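Local coordinates for protein catalase (Corynebacterium glutamicum, PDB 4B7H) that breaks down hydrogen peroxide to water and oxygen at a haem iron, and binds NADPH at a separate site, at residues Phe179-Pro184 with Tyr492-Asn497; Tyr286-Phe291 with Phe453-Ile458. One frame throughout, in Å; residues are numbered along the deposited sequence.

The two contacts lie about 17 Å apart, centre to centre, and each joins the catalase family region to the C-terminal, largely helical region. The 307 residues between the segments of contact 1 contain both segments of contact 2: Phe179-Pro184 comes first, then Tyr286-Phe291, Phe453-Ile458 and finally Tyr492-Asn497. The C-terminal segments sit on helices 454-463 and 487-498 and meet where Phe453 CE1 lies 3.7 Å from Tyr494 O; Phe453 CZ also reaches Pro184 CB, at 3.8 Å, in Phe179-Pro184. Helix 187-194 touches both contacts. Contact 2 belongs to the NADPH pocket through Gln455, whereas contact 1 lies behind it, the Tyr494 side chain about 13 Å from the cofactor.

Contact 1. Residues Phe179-Pro184 with Tyr492-Asn497; sequences FWTRAP and YDYWNN
In this catalase the end of helix 173-182 packs against helix 487-498 of the C-terminal helical region, and one ring, that of Tyr494, carries most of the interface. The CA atoms come nearest at Thr181 and Tyr494, 6.1 Å apart. Tyr494 has CG anti to the backbone N (chi1 -180°), which extends its ring across the last turn of the other helix. There Thr181 CG2 touches Tyr494 CB at 3.9 Å, while Thr181 CA stands 3.8 Å from Tyr494 CD1, oblique to the ring. Further out, Trp180 O approaches Tyr494 CE1 to 3.4 Å, and Pro184 CA meets the ring edge near its plane, 4.2 Å from the same carbon. The helix ends here, Ala183 being the first residue to leave helical backbone angles, and the ring therefore touches both the last turn (Trp180, Thr181) and the turn beyond it (Pro184). Ser186 OG hydrogen-bonds both Tyr494 OH and Trp180 O, and Arg490 NE reaches Thr181 OG1, which also bonds Trp177 O. None of the approaches between the two segments is a hydrogen bond, so the 171 Å² buried there is van der Waals in kind, while the phenol end and the carbonyl beside it are linked indirectly through the shared serine.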
ATOM      1  N   PHE A 179     -13.916 -27.614  13.859  1.00  9.09           N
ATOM      2  CA  PHE A 179     -14.695 -26.381  13.901  1.00  8.48           C
ATOM      3  C   PHE A 179     -16.184 -26.659  13.725  1.00  9.13           C
ATOM      4  O   PHE A 179     -17.000 -26.198  14.528  1.00  9.04           O
ATOM      5  CB  PHE A 179     -14.248 -25.349  12.861  1.00  7.98           C
ATOM      6  CG  PHE A 179     -15.099 -24.103  12.882  1.00  8.20           C
ATOM      7  CD1 PHE A 179     -14.883 -23.123  13.849  1.00  8.35           C
ATOM      8  CD2 PHE A 179     -16.156 -23.941  11.993  1.00  9.24           C
ATOM      9  CE1 PHE A 179     -15.684 -21.993  13.914  1.00  9.42           C
ATOM     10  CE2 PHE A 179     -16.970 -22.809  12.057  1.00 10.32           C
ATOM     11  CZ  PHE A 179     -16.724 -21.831  13.020  1.00  9.15           C
ATOM     12  N   TRP A 180     -16.541 -27.405  12.682  1.00  9.19           N
ATOM     13  CA  TRP A 180     -17.955 -27.649  12.399  1.00  9.54           C
ATOM     14  C   TRP A 180     -18.691 -28.309  13.565  1.00  9.35           C
ATOM     15  O   TRP A 180     -19.797 -27.893  13.914  1.00 10.11           O
ATOM     16  CB  TRP A 180     -18.124 -28.487  11.138  1.00  8.80           C
ATOM     17  CG  TRP A 180     -18.073 -27.720   9.837  1.00  8.97           C
ATOM     18  CD1 TRP A 180     -18.469 -26.423   9.611  1.00  9.95           C
ATOM     19  CD2 TRP A 180     -17.630 -28.230   8.570  1.00  8.95           C
ATOM     20  NE1 TRP A 180     -18.286 -26.102   8.277  1.00  9.55           N
ATOM     21  CE2 TRP A 180     -17.774 -27.192   7.623  1.00  9.20           C
ATOM     22  CE3 TRP A 180     -17.122 -29.464   8.149  1.00 10.43           C
ATOM     23  CZ2 TRP A 180     -17.436 -27.358   6.275  1.00  9.49           C
ATOM     24  CZ3 TRP A 180     -16.777 -29.624   6.818  1.00 10.80           C
ATOM     25  CH2 TRP A 180     -16.935 -28.577   5.894  1.00  9.99           C
ATOM     26  N   THR A 181     -18.089 -29.334  14.169  1.00  9.15           N
ATOM     27  CA  THR A 181     -18.752 -30.005  15.293  1.00  9.81           C
ATOM     28  C   THR A 181     -18.794 -29.164  16.566  1.00  9.83           C
ATOM     29  O   THR A 181     -19.667 -29.364  17.412  1.00 11.46           O
ATOM     30  CB  THR A 181     -18.131 -31.381  15.621  1.00 10.29           C
ATOM     31  OG1 THR A 181     -16.775 -31.213  16.057  1.00 10.12           O
ATOM     32  CG2 THR A 181     -18.185 -32.300  14.415  1.00 10.91           C
ATOM     33  N   ARG A 182     -17.850 -28.239  16.721  1.00  9.24           N
ATOM     34  CA  ARG A 182     -17.865 -27.356  17.881  1.00  9.84           C
ATOM     35  C   ARG A 182     -18.734 -26.122  17.633  1.00 10.36           C
ATOM     36  O   ARG A 182     -19.039 -25.378  18.565  1.00 10.67           O
ATOM     37  CB  ARG A 182     -16.440 -26.981  18.301  1.00 10.74           C
ATOM     38  CG  ARG A 182     -15.658 -28.173  18.849  1.00 10.57           C
ATOM     39  CD  ARG A 182     -14.224 -27.826  19.259  1.00 10.13           C
ATOM     40  NE  ARG A 182     -13.563 -29.032  19.738  1.00  9.69           N
ATOM     41  CZ  ARG A 182     -13.690 -29.506  20.973  1.00 10.70           C
ATOM     42  NH1 ARG A 182     -14.427 -28.851  21.865  1.00 12.94           N
ATOM     43  NH2 ARG A 182     -13.086 -30.634  21.317  1.00 10.94           N
ATOM     44  N   ALA A 183     -19.146 -25.925  16.380  1.00  9.07           N
ATOM     45  CA  ALA A 183     -20.088 -24.867  16.013  1.00  9.28           C
ATOM     46  C   ALA A 183     -21.282 -25.517  15.329  1.00 10.53           C
ATOM     47  O   ALA A 183     -21.451 -25.396  14.115  1.00  9.40           O
ATOM     48  CB  ALA A 183     -19.418 -23.847  15.080  1.00  9.98           C
ATOM     49  N   PRO A 184     -22.118 -26.223  16.105  1.00  9.93           N
ATOM     50  CA  PRO A 184     -23.181 -27.055  15.535  1.00 10.31           C
ATOM     51  C   PRO A 184     -24.242 -26.275  14.771  1.00  9.48           C
ATOM     52  O   PRO A 184     -25.015 -26.893  14.039  1.00  9.98           O
ATOM     53  CB  PRO A 184     -23.793 -27.746  16.763  1.00 11.38           C
ATOM     54  CG  PRO A 184     -23.438 -26.851  17.922  1.00 11.35           C
ATOM     55  CD  PRO A 184     -22.076 -26.317  17.575  1.00 10.44           C
ATOM     56  N   TYR A 492     -19.405 -38.277  14.570  1.00 11.91           N
ATOM     57  CA  TYR A 492     -20.478 -39.261  14.677  1.00 12.48           C
ATOM     58  C   TYR A 492     -21.716 -38.640  15.334  1.00 11.99           C
ATOM     59  O   TYR A 492     -22.841 -38.829  14.860  1.00 12.26           O
ATOM     60  CB  TYR A 492     -20.033 -40.489  15.483  1.00 14.10           C
ATOM     61  CG  TYR A 492     -18.861 -41.274  14.918  1.00 14.13           C
ATOM     62  CD1 TYR A 492     -18.581 -41.288  13.553  1.00 14.22           C
ATOM     63  CD2 TYR A 492     -18.027 -42.007  15.762  1.00 13.67           C
ATOM     64  CE1 TYR A 492     -17.506 -42.010  13.053  1.00 15.34           C
ATOM     65  CE2 TYR A 492     -16.962 -42.732  15.272  1.00 15.24           C
ATOM     66  CZ  TYR A 492     -16.702 -42.729  13.917  1.00 15.27           C
ATOM     67  OH  TYR A 492     -15.631 -43.452  13.437  1.00 15.45           O
ATOM     68  N   ASP A 493     -21.503 -37.922  16.436  1.00 11.89           N
ATOM     69  CA  ASP A 493     -22.601 -37.317  17.186  1.00 12.93           C
ATOM     70  C   ASP A 493     -23.314 -36.247  16.370  1.00 12.82           C
ATOM     71  O   ASP A 493     -24.539 -36.152  16.382  1.00 13.23           O
ATOM     72  CB  ASP A 493     -22.076 -36.675  18.471  1.00 14.70           C
ATOM     73  CG  ASP A 493     -21.659 -37.687  19.514  1.00 18.23           C
ATOM     74  OD1 ASP A 493     -22.002 -38.886  19.394  1.00 19.34           O
ATOM     75  OD2 ASP A 493     -20.990 -37.260  20.478  1.00 19.81           O
ATOM     76  N   TYR A 494     -22.527 -35.433  15.674  1.00 11.83           N
ATOM     77  CA  TYR A 494     -23.041 -34.350  14.850  1.00 11.57           C
ATOM     78  C   TYR A 494     -24.014 -34.903  13.813  1.00 10.45           C
ATOM     79  O   TYR A 494     -25.137 -34.413  13.683  1.00 10.93           O
ATOM     80  CB  TYR A 494     -21.842 -33.694  14.193  1.00 11.14           C
ATOM     81  CG  TYR A 494     -22.023 -32.513  13.266  1.00  9.69           C
ATOM     82  CD1 TYR A 494     -22.012 -31.207  13.754  1.00 10.06           C
ATOM     83  CD2 TYR A 494     -22.079 -32.698  11.890  1.00 10.31           C
ATOM     84  CE1 TYR A 494     -22.086 -30.117  12.886  1.00  9.94           C
ATOM     85  CE2 TYR A 494     -22.151 -31.622  11.023  1.00 11.19           C
ATOM     86  CZ  TYR A 494     -22.162 -30.341  11.520  1.00  9.97           C
ATOM     87  OH  TYR A 494     -22.218 -29.292  10.639  1.00 10.39           O
ATOM     88  N   TRP A 495     -23.606 -35.939  13.088  1.00 10.76           N
ATOM     89  CA  TRP A 495     -24.490 -36.505  12.073  1.00 11.09           C
ATOM     90  C   TRP A 495     -25.687 -37.241  12.665  1.00 12.06           C
ATOM     91  O   TRP A 495     -26.786 -37.170  12.119  1.00 11.42           O
ATOM     92  CB  TRP A 495     -23.708 -37.340  11.050  1.00 10.70           C
ATOM     93  CG  TRP A 495     -22.855 -36.426  10.234  1.00  9.98           C
ATOM     94  CD1 TRP A 495     -21.485 -36.325  10.249  1.00 11.20           C
ATOM     95  CD2 TRP A 495     -23.323 -35.411   9.339  1.00 10.96           C
ATOM     96  NE1 TRP A 495     -21.079 -35.323   9.395  1.00 10.54           N
ATOM     97  CE2 TRP A 495     -22.185 -34.748   8.827  1.00 11.30           C
ATOM     98  CE3 TRP A 495     -24.596 -35.006   8.911  1.00 11.92           C
ATOM     99  CZ2 TRP A 495     -22.284 -33.706   7.908  1.00 10.63           C
ATOM    100  CZ3 TRP A 495     -24.693 -33.974   8.001  1.00 11.18           C
ATOM    101  CH2 TRP A 495     -23.543 -33.329   7.512  1.00 10.04           C
ATOM    102  N   ASN A 496     -25.492 -37.905  13.800  1.00 12.28           N
ATOM    103  CA  ASN A 496     -26.622 -38.520  14.496  1.00 13.51           C
ATOM    104  C   ASN A 496     -27.665 -37.481  14.881  1.00 13.38           C
ATOM    105  O   ASN A 496     -28.866 -37.747  14.814  1.00 13.44           O
ATOM    106  CB  ASN A 496     -26.162 -39.268  15.749  1.00 13.33           C
ATOM    107  CG  ASN A 496     -25.494 -40.585  15.428  1.00 13.28           C
ATOM    108  OD1 ASN A 496     -25.662 -41.133  14.333  1.00 16.52           O
ATOM    109  ND2 ASN A 496     -24.739 -41.112  16.384  1.00 15.12           N
ATOM    110  N   ASN A 497     -27.204 -36.291  15.271  1.00 11.83           N
ATOM    111  CA  ASN A 497     -28.110 -35.214  15.658  1.00 12.27           C
ATOM    112  C   ASN A 497     -28.920 -34.682  14.481  1.00 12.05           C
ATOM    113  O   ASN A 497     -30.055 -34.252  14.656  1.00 13.97           O
ATOM    114  CB  ASN A 497     -27.357 -34.066  16.335  1.00 13.76           C
ATOM    115  CG  ASN A 497     -26.916 -34.397  17.754  1.00 17.66           C
ATOM    116  OD1 ASN A 497     -25.997 -33.774  18.287  1.00 23.11           O
ATOM    117  ND2 ASN A 497     -27.566 -35.372  18.368  1.00 21.24           N
TER

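Contact 2. Residues Tyr286-Phe291 with Phe453-Ile458; sequences YRWNPF and FIQPGI. With NDP (NADPH dihydro-nicotinamide-adenine-dinucleotide phosphate), chain H.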
ATOM      1  N   TYR A 286     -43.515 -16.745  13.523  1.00 15.09           N
ATOM      2  CA  TYR A 286     -43.077 -17.816  12.630  1.00 14.40           C
ATOM      3  C   TYR A 286     -42.436 -18.933  13.454  1.00 13.32           C
ATOM      4  O   TYR A 286     -41.835 -18.673  14.504  1.00 13.94           O
ATOM      5  CB  TYR A 286     -42.120 -17.312  11.539  1.00 14.61           C
ATOM      6  CG  TYR A 286     -41.910 -18.341  10.442  1.00 13.93           C
ATOM      7  CD1 TYR A 286     -42.998 -18.951   9.831  1.00 14.43           C
ATOM      8  CD2 TYR A 286     -40.634 -18.709  10.028  1.00 13.62           C
ATOM      9  CE1 TYR A 286     -42.828 -19.899   8.846  1.00 14.95           C
ATOM     10  CE2 TYR A 286     -40.453 -19.660   9.038  1.00 13.22           C
ATOM     11  CZ  TYR A 286     -41.554 -20.246   8.449  1.00 13.48           C
ATOM     12  OH  TYR A 286     -41.392 -21.192   7.467  1.00 14.16           O
ATOM     13  N   ARG A 287     -42.591 -20.174  13.002  1.00 12.70           N
ATOM     14  CA  ARG A 287     -42.082 -21.329  13.751  1.00 12.41           C
ATOM     15  C   ARG A 287     -40.559 -21.293  13.922  1.00 12.86           C
ATOM     16  O   ARG A 287     -40.023 -21.867  14.876  1.00 14.13           O
ATOM     17  CB  ARG A 287     -42.538 -22.647  13.104  1.00 13.37           C
ATOM     18  CG  ARG A 287     -41.994 -22.858  11.697  1.00 16.71           C
ATOM     19  CD  ARG A 287     -42.520 -24.131  11.042  1.00 19.85           C
ATOM     20  NE  ARG A 287     -42.027 -25.334  11.704  1.00 20.79           N
ATOM     21  CZ  ARG A 287     -41.976 -26.530  11.124  1.00 18.92           C
ATOM     22  NH1 ARG A 287     -42.387 -26.675   9.868  1.00 21.56           N
ATOM     23  NH2 ARG A 287     -41.510 -27.579  11.794  1.00 21.90           N
ATOM     24  N   TRP A 288     -39.877 -20.621  12.994  1.00 12.52           N
ATOM     25  CA  TRP A 288     -38.433 -20.394  13.082  1.00 12.12           C
ATOM     26  C   TRP A 288     -38.135 -18.906  13.182  1.00 11.09           C
ATOM     27  O   TRP A 288     -38.914 -18.075  12.704  1.00 12.66           O
ATOM     28  CB  TRP A 288     -37.713 -20.988  11.865  1.00 12.40           C
ATOM     29  CG  TRP A 288     -37.655 -22.475  11.905  1.00 12.28           C
ATOM     30  CD1 TRP A 288     -37.040 -23.244  12.852  1.00 12.92           C
ATOM     31  CD2 TRP A 288     -38.253 -23.390  10.969  1.00 12.14           C
ATOM     32  NE1 TRP A 288     -37.211 -24.578  12.558  1.00 11.91           N
ATOM     33  CE2 TRP A 288     -37.944 -24.695  11.407  1.00 12.61           C
ATOM     34  CE3 TRP A 288     -38.999 -23.231   9.800  1.00 15.03           C
ATOM     35  CZ2 TRP A 288     -38.369 -25.838  10.716  1.00 13.54           C
ATOM     36  CZ3 TRP A 288     -39.416 -24.365   9.114  1.00 14.28           C
ATOM     37  CH2 TRP A 288     -39.103 -25.650   9.577  1.00 13.77           C
ATOM     38  N   ASN A 289     -37.005 -18.556  13.791  1.00 11.28           N
ATOM     39  CA  ASN A 289     -36.598 -17.155  13.805  1.00 11.33           C
ATOM     40  C   ASN A 289     -36.347 -16.711  12.366  1.00 10.50           C
ATOM     41  O   ASN A 289     -35.531 -17.314  11.666  1.00 11.72           O
ATOM     42  CB  ASN A 289     -35.337 -16.967  14.647  1.00 10.87           C
ATOM     43  CG  ASN A 289     -34.952 -15.502  14.809  1.00 11.39           C
ATOM     44  OD1 ASN A 289     -34.750 -14.788  13.828  1.00 12.11           O
ATOM     45  ND2 ASN A 289     -34.845 -15.051  16.055  1.00 11.83           N
ATOM     46  N   PRO A 290     -37.060 -15.666  11.908  1.00 11.55           N
ATOM     47  CA  PRO A 290     -37.007 -15.320  10.484  1.00 11.84           C
ATOM     48  C   PRO A 290     -35.739 -14.568  10.081  1.00 11.00           C
ATOM     49  O   PRO A 290     -35.546 -14.326   8.893  1.00 11.72           O
ATOM     50  CB  PRO A 290     -38.252 -14.446  10.290  1.00 13.18           C
ATOM     51  CG  PRO A 290     -38.499 -13.844  11.622  1.00 15.57           C
ATOM     52  CD  PRO A 290     -38.068 -14.870  12.637  1.00 11.84           C
ATOM     53  N   PHE A 291     -34.896 -14.233  11.054  1.00  9.87           N
ATOM     54  CA  PHE A 291     -33.684 -13.447  10.820  1.00 10.67           C
ATOM     55  C   PHE A 291     -32.405 -14.255  11.044  1.00 10.12           C
ATOM     56  O   PHE A 291     -31.304 -13.720  10.923  1.00 10.82           O
ATOM     57  CB  PHE A 291     -33.678 -12.220  11.736  1.00 10.77           C
ATOM     58  CG  PHE A 291     -34.969 -11.449  11.719  1.00 11.15           C
ATOM     59  CD1 PHE A 291     -35.465 -10.926  10.526  1.00 11.94           C
ATOM     60  CD2 PHE A 291     -35.685 -11.245  12.892  1.00 12.46           C
ATOM     61  CE1 PHE A 291     -36.657 -10.209  10.511  1.00 14.00           C
ATOM     62  CE2 PHE A 291     -36.876 -10.529  12.882  1.00 14.97           C
ATOM     63  CZ  PHE A 291     -37.359 -10.011  11.689  1.00 13.95           C
ATOM     64  N   PHE A 453     -30.385 -28.461  14.353  1.00 11.49           N
ATOM     65  CA  PHE A 453     -30.444 -29.701  13.590  1.00 11.42           C
ATOM     66  C   PHE A 453     -31.750 -30.016  12.866  1.00 12.19           C
ATOM     67  O   PHE A 453     -31.753 -30.863  11.976  1.00 11.55           O
ATOM     68  CB  PHE A 453     -30.072 -30.890  14.484  1.00 12.07           C
ATOM     69  CG  PHE A 453     -28.669 -30.825  15.003  1.00 12.35           C
ATOM     70  CD1 PHE A 453     -27.604 -31.141  14.178  1.00 14.37           C
ATOM     71  CD2 PHE A 453     -28.413 -30.426  16.311  1.00 13.74           C
ATOM     72  CE1 PHE A 453     -26.304 -31.078  14.650  1.00 13.88           C
ATOM     73  CE2 PHE A 453     -27.116 -30.349  16.786  1.00 14.42           C
ATOM     74  CZ  PHE A 453     -26.059 -30.682  15.953  1.00 15.61           C
ATOM     75  N   ILE A 454     -32.852 -29.368  13.234  1.00 12.64           N
ATOM     76  CA  ILE A 454     -34.143 -29.769  12.670  1.00 13.27           C
ATOM     77  C   ILE A 454     -34.227 -29.558  11.157  1.00 12.80           C
ATOM     78  O   ILE A 454     -34.711 -30.426  10.431  1.00 12.99           O
ATOM     79  CB  ILE A 454     -35.355 -29.131  13.406  1.00 14.34           C
ATOM     80  CG1 ILE A 454     -36.656 -29.813  12.969  1.00 18.79           C
ATOM     81  CG2 ILE A 454     -35.423 -27.616  13.181  1.00 15.27           C
ATOM     82  CD1 ILE A 454     -36.647 -31.310  13.175  1.00 28.05           C
ATOM     83  N   GLN A 455     -33.741 -28.423  10.670  1.00 11.42           N
ATOM     84  CA  GLN A 455     -33.853 -28.152   9.240  1.00 10.93           C
ATOM     85  C   GLN A 455     -33.044 -29.098   8.334  1.00 11.68           C
ATOM     86  O   GLN A 455     -33.576 -29.577   7.340  1.00 12.33           O
ATOM     87  CB  GLN A 455     -33.612 -26.670   8.923  1.00 12.36           C
ATOM     88  CG  GLN A 455     -34.754 -25.766   9.418  1.00 12.01           C
ATOM     89  CD  GLN A 455     -34.785 -24.435   8.710  1.00 12.23           C
ATOM     90  OE1 GLN A 455     -33.783 -23.996   8.160  1.00 13.51           O
ATOM     91  NE2 GLN A 455     -35.937 -23.786   8.713  1.00 12.78           N
ATOM     92  N   PRO A 456     -31.767 -29.383   8.667  1.00 11.78           N
ATOM     93  CA  PRO A 456     -31.114 -30.400   7.830  1.00 10.93           C
ATOM     94  C   PRO A 456     -31.741 -31.779   8.015  1.00 10.88           C
ATOM     95  O   PRO A 456     -31.694 -32.591   7.089  1.00 12.33           O
ATOM     96  CB  PRO A 456     -29.657 -30.398   8.326  1.00 12.18           C
ATOM     97  CG  PRO A 456     -29.702 -29.748   9.682  1.00 11.48           C
ATOM     98  CD  PRO A 456     -30.811 -28.736   9.585  1.00 10.67           C
ATOM     99  N   GLY A 457     -32.305 -32.047   9.191  1.00 11.73           N
ATOM    100  CA  GLY A 457     -33.029 -33.292   9.424  1.00 12.26           C
ATOM    101  C   GLY A 457     -34.238 -33.413   8.512  1.00 12.96           C
ATOM    102  O   GLY A 457     -34.492 -34.473   7.942  1.00 15.43           O
ATOM    103  N   ILE A 458     -34.975 -32.311   8.373  1.00 12.97           N
ATOM    104  CA  ILE A 458     -36.111 -32.220   7.458  1.00 14.26           C
ATOM    105  C   ILE A 458     -35.679 -32.420   5.999  1.00 16.67           C
ATOM    106  O   ILE A 458     -36.333 -33.139   5.233  1.00 17.28           O
ATOM    107  CB  ILE A 458     -36.856 -30.872   7.628  1.00 16.31           C
ATOM    108  CG1 ILE A 458     -37.608 -30.847   8.963  1.00 15.43           C
ATOM    109  CG2 ILE A 458     -37.836 -30.645   6.492  1.00 16.99           C
ATOM    110  CD1 ILE A 458     -38.209 -29.492   9.317  1.00 19.59           C
TER
HETATM  111  PA  NDP H1520     -39.838 -27.691  -0.127  1.00 19.80           P
HETATM  112  O1A NDP H1520     -40.179 -29.080  -0.523  1.00 21.02           O
HETATM  113  O2A NDP H1520     -40.888 -26.706  -0.510  1.00 21.48           O
HETATM  114  O5B NDP H1520     -38.446 -27.304  -0.819  1.00 20.25           O
HETATM  115  C5B NDP H1520     -37.348 -28.181  -0.750  1.00 17.75           C
HETATM  116  C4B NDP H1520     -36.191 -27.483  -1.446  1.00 18.07           C
HETATM  117  O4B NDP H1520     -35.039 -28.311  -1.374  1.00 16.70           O
HETATM  118  C3B NDP H1520     -36.504 -27.231  -2.922  1.00 18.82           C
HETATM  119  O3B NDP H1520     -36.084 -25.930  -3.286  1.00 20.05           O
HETATM  120  C2B NDP H1520     -35.683 -28.306  -3.610  1.00 16.06           C
HETATM  121  O2B NDP H1520     -35.329 -28.035  -4.953  1.00 18.78           O
HETATM  122  C1B NDP H1520     -34.492 -28.389  -2.668  1.00 16.89           C
HETATM  123  N9A NDP H1520     -33.632 -29.564  -2.914  1.00 16.35           N
HETATM  124  C8A NDP H1520     -33.928 -30.675  -3.663  1.00 16.32           C
HETATM  125  N7A NDP H1520     -32.858 -31.502  -3.657  1.00 17.09           N
HETATM  126  C5A NDP H1520     -31.876 -30.932  -2.916  1.00 17.72           C
HETATM  127  C6A NDP H1520     -30.586 -31.345  -2.587  1.00 17.25           C
HETATM  128  N6A NDP H1520     -29.996 -32.316  -3.284  1.00 16.92           N
HETATM  129  N1A NDP H1520     -29.808 -30.539  -1.789  1.00 17.73           N
HETATM  130  C2A NDP H1520     -30.295 -29.331  -1.330  1.00 19.55           C
HETATM  131  N3A NDP H1520     -31.572 -28.925  -1.663  1.00 17.61           N
HETATM  132  C4A NDP H1520     -32.350 -29.714  -2.445  1.00 16.52           C
HETATM  133  O3  NDP H1520     -39.539 -27.681   1.465  1.00 19.49           O
HETATM  134  PN  NDP H1520     -39.123 -26.379   2.326  1.00 18.28           P
HETATM  135  O1N NDP H1520     -39.061 -25.167   1.461  1.00 17.58           O
HETATM  136  O2N NDP H1520     -39.975 -26.398   3.540  1.00 19.92           O
HETATM  137  O5D NDP H1520     -37.625 -26.725   2.805  1.00 18.18           O
HETATM  138  C5D NDP H1520     -37.298 -28.036   3.225  1.00 15.88           C
HETATM  139  C4D NDP H1520     -35.791 -28.183   3.281  1.00 17.19           C
HETATM  140  O4D NDP H1520     -35.268 -28.003   1.980  1.00 16.76           O
HETATM  141  C3D NDP H1520     -35.161 -27.111   4.157  1.00 16.88           C
HETATM  142  O3D NDP H1520     -35.013 -27.557   5.497  1.00 19.64           O
HETATM  143  C2D NDP H1520     -33.837 -26.842   3.462  1.00 15.76           C
HETATM  144  O2D NDP H1520     -32.846 -27.667   4.008  1.00 16.39           O
HETATM  145  C1D NDP H1520     -34.047 -27.275   2.015  1.00 15.89           C
HETATM  146  N1N NDP H1520     -34.115 -26.116   1.098  1.00 15.98           N
HETATM  147  C2N NDP H1520     -34.917 -25.062   1.429  1.00 17.90           C
HETATM  148  C3N NDP H1520     -35.039 -23.943   0.621  1.00 17.38           C
HETATM  149  C7N NDP H1520     -35.929 -22.835   1.084  1.00 18.47           C
HETATM  150  O7N NDP H1520     -35.626 -21.528   0.692  1.00 19.56           O
HETATM  151  N7N NDP H1520     -36.967 -23.100   1.871  1.00 19.91           N
HETATM  152  C4N NDP H1520     -34.294 -23.809  -0.690  1.00 15.96           C
HETATM  153  C5N NDP H1520     -33.445 -25.019  -0.958  1.00 15.78           C
HETATM  154  C6N NDP H1520     -33.393 -26.094  -0.069  1.00 16.83           C
HETATM  155  P2B NDP H1520     -36.230 -28.592  -6.172  1.00 19.04           P
HETATM  156  O1X NDP H1520     -36.353 -30.093  -6.013  1.00 21.55           O
HETATM  157  O2X NDP H1520     -37.584 -27.919  -6.104  1.00 20.64           O
HETATM  158  O3X NDP H1520     -35.509 -28.226  -7.457  1.00 21.13           O
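The indole of Trp288 meets the side-chain amide of Gln455 over one face: Gln455 NE2 stands 3.2 Å above the ring plane, over its centre, and is 3.3 Å from Trp288 CD2. The glutamine chain is extended beyond CG (chi2 -160°), which carries the amide out over the indole. Ring and amide planes are 77° apart, so the amide stands steeply on the indole instead of stacking flat. Further back along the same side chain, Gln455 CG makes a CH-pi contact, 4.2 Å from the centroid of the six-membered ring and 27° off its normal. The opposite face receives the neighbouring Arg287, whose NE lies 3.6 Å above the plane toward the rim and also forms a salt bridge with Asp449.

At the ring edge two isoleucine methyls close in. Ile454 CG2 sits 3.6 Å from Trp288 NE1, and Ile458 CD1 3.9 Å from Trp288 CZ2, one helical turn further along. Helix 454-463, with Phe453 at its N-cap position, thus presents three side chains to a tryptophan from the loop between strands 270-279 and 305-314, with Gln455 itself part of the NADPH pocket.

Polar bonds lead out of the contact. Gln455 OE1 accepts from Thr296 N, a tie that helps fix the rotation of the amide. The backbone O of Gln455 receives a weak hydrogen bond from NADPH O3D, 3.1 Å away. In the loop, Asn289 OD1 accepts from Phe291 N, closing an Asx turn.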